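Lambda phage protein with carbohydrate-binding module (Shewanella oneidensis, PDB 2A5Z) is of unknown function but has a jelly-roll fold with a carbohydrate-binding module, binds magnesium and may bind carbohydrate. Local coordinates at residues C[128-140]-C[147-159]. Residues are numbered along the deposited sequence; the frame is centred on the assembly and turned at random.
Sequences SAFNPAQLTVIGS and ISDRSGLIIENGN
Phe130 lays the face of its ring over Gly158 CA, which sits 3.5 Å from the ring centroid and almost on the ring normal, a CH-pi contact. Glycine suits this place because a side chain on that carbon would run into the ring. Gly158 belongs to the type II' turn from Glu156 to Asn159, and Asn157 reaches across the bend of 131-134: its CG, anti to the backbone N (chi1 -153°), lies 3.6 Å from Pro132 N. Asn157 takes the turn's second position with a positive phi (59°), which asparagine tolerates better than most non-glycine residues. At the edge of the ring, in its plane, lies OE1 of Gln134, whose extended chain turns NE2 back to donate to Ala129 O at 2.9 Å; a water donates both to OE1 and to Asn157 O.

From here the two segments run antiparallel, with paired backbone bonds joining Thr136 to Ile155, Ile138 to Leu153 and Ser140 to Ser151. They are neighbours in one large antiparallel sheet of the jelly-roll, 134-137 also pairing with 230-234 and 153-156 with 159-166. Both strands turn a corner where Gly139 faces Gly152, CA to CA 4.4 Å; a CB on either would strike the opposite backbone.

On the face bearing Leu135, Val137 and Ile154, branched aliphatic groups pack against the long side chain of Arg150. Arg150 CD meets Val137 CG2 at 3.4 Å, the side chains crossing at about a right angle, and Leu135 CD2 lies 4.0 Å above the centre of the guanidinium plane. Arg150 NH2 donates at 2.6 Å to Ile147 O, which lies in that plane, and the bond helps hold the group flat against Leu135. On the other face, Thr136 OG1 is hydrogen-bonded to Thr232 OG1 and to a water that donates to Ile155 O.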
loop_
_atom_site.group_PDB
_atom_site.type_symbol
_atom_site.label_atom_id
_atom_site.label_comp_id
_atom_site.label_asym_id
_atom_site.label_seq_id
_atom_site.Cartn_x
_atom_site.Cartn_y
_atom_site.Cartn_z
ATOM N N SER C 128 21.427 -12.035 -18.462
ATOM C CA SER C 128 21.901 -13.111 -19.335
ATOM C C SER C 128 23.236 -12.797 -20.041
ATOM O O SER C 128 23.879 -13.697 -20.607
ATOM C CB SER C 128 20.820 -13.495 -20.347
ATOM O OG SER C 128 20.534 -12.406 -21.197
ATOM N N ALA C 129 23.629 -11.524 -20.019
ATOM C CA ALA C 129 24.954 -11.084 -20.462
ATOM C C ALA C 129 25.430 -9.997 -19.515
ATOM O O ALA C 129 24.672 -9.063 -19.205
ATOM C CB ALA C 129 24.906 -10.544 -21.902
ATOM N N PHE C 130 26.668 -10.118 -19.043
ATOM C CA PHE C 130 27.308 -9.023 -18.325
ATOM C C PHE C 130 27.737 -7.922 -19.301
ATOM O O PHE C 130 27.933 -8.168 -20.489
ATOM C CB PHE C 130 28.499 -9.516 -17.491
ATOM C CG PHE C 130 28.107 -10.414 -16.339
ATOM C CD1 PHE C 130 27.181 -9.993 -15.385
ATOM C CD2 PHE C 130 28.672 -11.685 -16.211
ATOM C CE1 PHE C 130 26.820 -10.826 -14.327
ATOM C CE2 PHE C 130 28.318 -12.522 -15.157
ATOM C CZ PHE C 130 27.394 -12.099 -14.217
ATOM N N ASN C 131 27.863 -6.705 -18.787
ATOM C CA ASN C 131 28.247 -5.553 -19.586
ATOM C C ASN C 131 28.965 -4.594 -18.638
ATOM O O ASN C 131 28.537 -4.445 -17.487
ATOM C CB ASN C 131 26.985 -4.917 -20.199
ATOM C CG ASN C 131 27.295 -3.822 -21.209
ATOM O OD1 ASN C 131 27.760 -2.735 -20.849
ATOM N ND2 ASN C 131 26.998 -4.090 -22.478
ATOM N N PRO C 132 30.088 -3.990 -19.082
ATOM C CA PRO C 132 30.812 -3.030 -18.240
ATOM C C PRO C 132 29.968 -1.830 -17.772
ATOM O O PRO C 132 30.348 -1.160 -16.820
ATOM C CB PRO C 132 31.978 -2.568 -19.130
ATOM C CG PRO C 132 31.653 -3.022 -20.510
ATOM C CD PRO C 132 30.771 -4.219 -20.369
ATOM N N ALA C 133 28.825 -1.601 -18.412
ATOM C CA ALA C 133 27.924 -0.503 -18.053
ATOM C C ALA C 133 27.035 -0.816 -16.837
ATOM O O ALA C 133 26.399 0.092 -16.277
ATOM C CB ALA C 133 27.066 -0.121 -19.244
ATOM N N GLN C 134 26.997 -2.090 -16.434
ATOM C CA GLN C 134 26.172 -2.520 -15.303
ATOM C C GLN C 134 26.802 -2.183 -13.945
ATOM O O GLN C 134 27.948 -2.554 -13.666
ATOM C CB GLN C 134 25.858 -4.018 -15.381
ATOM C CG GLN C 134 25.127 -4.461 -16.639
ATOM C CD GLN C 134 25.321 -5.942 -16.951
ATOM O OE1 GLN C 134 26.145 -6.625 -16.333
ATOM N NE2 GLN C 134 24.564 -6.443 -17.924
ATOM N N LEU C 135 26.032 -1.477 -13.113
ATOM C CA LEU C 135 26.409 -1.168 -11.732
ATOM C C LEU C 135 25.215 -1.414 -10.818
ATOM O O LEU C 135 24.162 -0.785 -10.972
ATOM C CB LEU C 135 26.913 0.286 -11.591
ATOM C CG LEU C 135 27.194 0.867 -10.186
ATOM C CD1 LEU C 135 28.358 0.172 -9.478
ATOM C CD2 LEU C 135 27.463 2.353 -10.259
ATOM N N THR C 136 25.388 -2.342 -9.886
ATOM C CA THR C 136 24.370 -2.674 -8.901
ATOM C C THR C 136 24.971 -2.601 -7.496
ATOM O O THR C 136 26.143 -2.928 -7.303
ATOM C CB THR C 136 23.791 -4.090 -9.167
ATOM O OG1 THR C 136 23.322 -4.155 -10.517
ATOM C CG2 THR C 136 22.633 -4.407 -8.237
ATOM N N VAL C 137 24.172 -2.143 -6.532
ATOM C CA VAL C 137 24.585 -2.078 -5.130
ATOM C C VAL C 137 23.498 -2.656 -4.219
ATOM O O VAL C 137 22.316 -2.359 -4.383
ATOM C CB VAL C 137 24.890 -0.622 -4.657
ATOM C CG1 VAL C 137 25.462 -0.628 -3.235
ATOM C CG2 VAL C 137 25.873 0.062 -5.597
ATOM N N ILE C 138 23.914 -3.501 -3.281
ATOM C CA ILE C 138 23.075 -3.870 -2.150
ATOM C C ILE C 138 23.718 -3.204 -0.922
ATOM O O ILE C 138 24.781 -3.611 -0.462
ATOM C CB ILE C 138 22.892 -5.414 -2.018
ATOM C CG1 ILE C 138 22.097 -5.957 -3.211
ATOM C CG2 ILE C 138 22.124 -5.761 -0.756
ATOM C CD1 ILE C 138 22.771 -7.113 -3.930
ATOM N N GLY C 139 23.076 -2.143 -0.446
ATOM C CA GLY C 139 23.600 -1.316 0.631
ATOM C C GLY C 139 23.097 0.107 0.492
ATOM O O GLY C 139 22.005 0.329 -0.029
ATOM N N SER C 140 23.894 1.067 0.963
ATOM C CA SER C 140 23.552 2.481 0.864
ATOM C C SER C 140 24.025 3.053 -0.464
ATOM O O SER C 140 24.987 2.561 -1.062
ATOM C CB SER C 140 24.147 3.272 2.027
ATOM O OG SER C 140 25.563 3.201 2.036
ATOM N N ILE C 147 25.640 8.733 -8.766
ATOM C CA ILE C 147 26.561 7.604 -8.919
ATOM C C ILE C 147 27.854 7.779 -8.084
ATOM O O ILE C 147 28.806 6.990 -8.196
ATOM C CB ILE C 147 26.860 7.380 -10.430
ATOM C CG1 ILE C 147 27.540 6.033 -10.675
ATOM C CG2 ILE C 147 27.638 8.565 -11.014
ATOM C CD1 ILE C 147 27.322 5.499 -12.092
ATOM N N SER C 148 27.850 8.792 -7.223
ATOM C CA SER C 148 29.049 9.241 -6.517
ATOM C C SER C 148 29.297 8.549 -5.176
ATOM O O SER C 148 30.426 8.552 -4.681
ATOM C CB SER C 148 28.965 10.746 -6.289
ATOM O OG SER C 148 27.818 11.029 -5.519
ATOM N N ASP C 149 28.250 7.980 -4.583
ATOM C CA ASP C 149 28.349 7.386 -3.244
ATOM C C ASP C 149 27.614 6.053 -3.129
ATOM O O ASP C 149 26.476 5.919 -3.577
ATOM C CB ASP C 149 27.800 8.353 -2.190
ATOM C CG ASP C 149 28.577 9.651 -2.124
ATOM O OD1 ASP C 149 29.638 9.671 -1.467
ATOM O OD2 ASP C 149 28.120 10.655 -2.722
ATOM N N ARG C 150 28.274 5.079 -2.512
ATOM C CA ARG C 150 27.678 3.774 -2.247
ATOM C C ARG C 150 28.531 2.971 -1.261
ATOM O O ARG C 150 29.736 3.220 -1.104
ATOM C CB ARG C 150 27.468 2.979 -3.544
ATOM C CG ARG C 150 28.731 2.799 -4.364
ATOM C CD ARG C 150 28.434 2.297 -5.759
ATOM N NE ARG C 150 29.598 2.440 -6.627
ATOM C CZ ARG C 150 29.896 3.548 -7.300
ATOM N NH1 ARG C 150 30.979 3.593 -8.064
ATOM N NH2 ARG C 150 29.116 4.612 -7.208
ATOM N N SER C 151 27.895 2.001 -0.618
ATOM C CA SER C 151 28.556 1.170 0.364
ATOM C C SER C 151 27.760 -0.130 0.557
ATOM O O SER C 151 26.556 -0.099 0.827
ATOM C CB SER C 151 28.713 1.965 1.670
ATOM O OG SER C 151 28.643 1.118 2.788
ATOM N N GLY C 152 28.427 -1.268 0.382
ATOM C CA GLY C 152 27.772 -2.569 0.531
ATOM C C GLY C 152 28.361 -3.578 -0.430
ATOM O O GLY C 152 29.562 -3.544 -0.702
ATOM N N LEU C 153 27.538 -4.498 -0.928
ATOM C CA LEU C 153 27.985 -5.381 -2.003
ATOM C C LEU C 153 27.769 -4.680 -3.337
ATOM O O LEU C 153 26.635 -4.378 -3.720
ATOM C CB LEU C 153 27.266 -6.729 -1.990
ATOM C CG LEU C 153 27.905 -7.775 -2.924
ATOM C CD1 LEU C 153 29.090 -8.476 -2.247
ATOM C CD2 LEU C 153 26.879 -8.792 -3.403
ATOM N N ILE C 154 28.868 -4.405 -4.025
ATOM C CA ILE C 154 28.825 -3.716 -5.302
ATOM C C ILE C 154 29.067 -4.730 -6.418
ATOM O O ILE C 154 29.912 -5.607 -6.294
ATOM C CB ILE C 154 29.874 -2.570 -5.355
ATOM C CG1 ILE C 154 29.584 -1.526 -4.266
ATOM C CG2 ILE C 154 29.919 -1.911 -6.756
ATOM C CD1 ILE C 154 30.830 -0.749 -3.810
ATOM N N ILE C 155 28.306 -4.620 -7.498
ATOM C CA ILE C 155 28.492 -5.495 -8.642
ATOM C C ILE C 155 28.738 -4.633 -9.871
ATOM O O ILE C 155 27.843 -3.927 -10.321
ATOM C CB ILE C 155 27.270 -6.436 -8.853
ATOM C CG1 ILE C 155 27.042 -7.310 -7.602
ATOM C CG2 ILE C 155 27.446 -7.281 -10.134
ATOM C CD1 ILE C 155 25.711 -8.049 -7.564
ATOM N N GLU C 156 29.965 -4.674 -10.386
ATOM C CA GLU C 156 30.308 -4.013 -11.645
ATOM C C GLU C 156 30.617 -5.074 -12.690
ATOM O O GLU C 156 31.523 -5.891 -12.503
ATOM C CB GLU C 156 31.508 -3.082 -11.477
ATOM C CG GLU C 156 31.282 -1.986 -10.455
ATOM C CD GLU C 156 32.468 -1.055 -10.306
ATOM O OE1 GLU C 156 33.627 -1.512 -10.438
ATOM O OE2 GLU C 156 32.238 0.141 -10.043
ATOM N N ASN C 157 29.868 -5.059 -13.790
ATOM C CA ASN C 157 30.024 -6.068 -14.814
ATOM C C ASN C 157 29.764 -7.441 -14.151
ATOM O O ASN C 157 28.767 -7.607 -13.447
ATOM C CB ASN C 157 31.428 -5.937 -15.428
ATOM C CG ASN C 157 31.504 -6.445 -16.855
ATOM O OD1 ASN C 157 30.591 -7.111 -17.350
ATOM N ND2 ASN C 157 32.616 -6.143 -17.521
ATOM N N GLY C 158 30.656 -8.408 -14.330
ATOM C CA GLY C 158 30.443 -9.729 -13.748
ATOM C C GLY C 158 31.100 -9.948 -12.396
ATOM O O GLY C 158 31.192 -11.086 -11.931
ATOM N N ASN C 159 31.562 -8.862 -11.771
ATOM C CA ASN C 159 32.336 -8.939 -10.531
ATOM C C ASN C 159 31.610 -8.355 -9.328
ATOM O O ASN C 159 31.179 -7.209 -9.368
ATOM C CB ASN C 159 33.685 -8.224 -10.703
ATOM C CG ASN C 159 34.582 -8.904 -11.719
ATOM O OD1 ASN C 159 34.722 -10.124 -11.711
ATOM N ND2 ASN C 159 35.197 -8.114 -12.596
HETATM O O HOH W 1 26.058 -7.061 -13.579
HETATM O O HOH W 2 25.451 -4.847 -11.943
#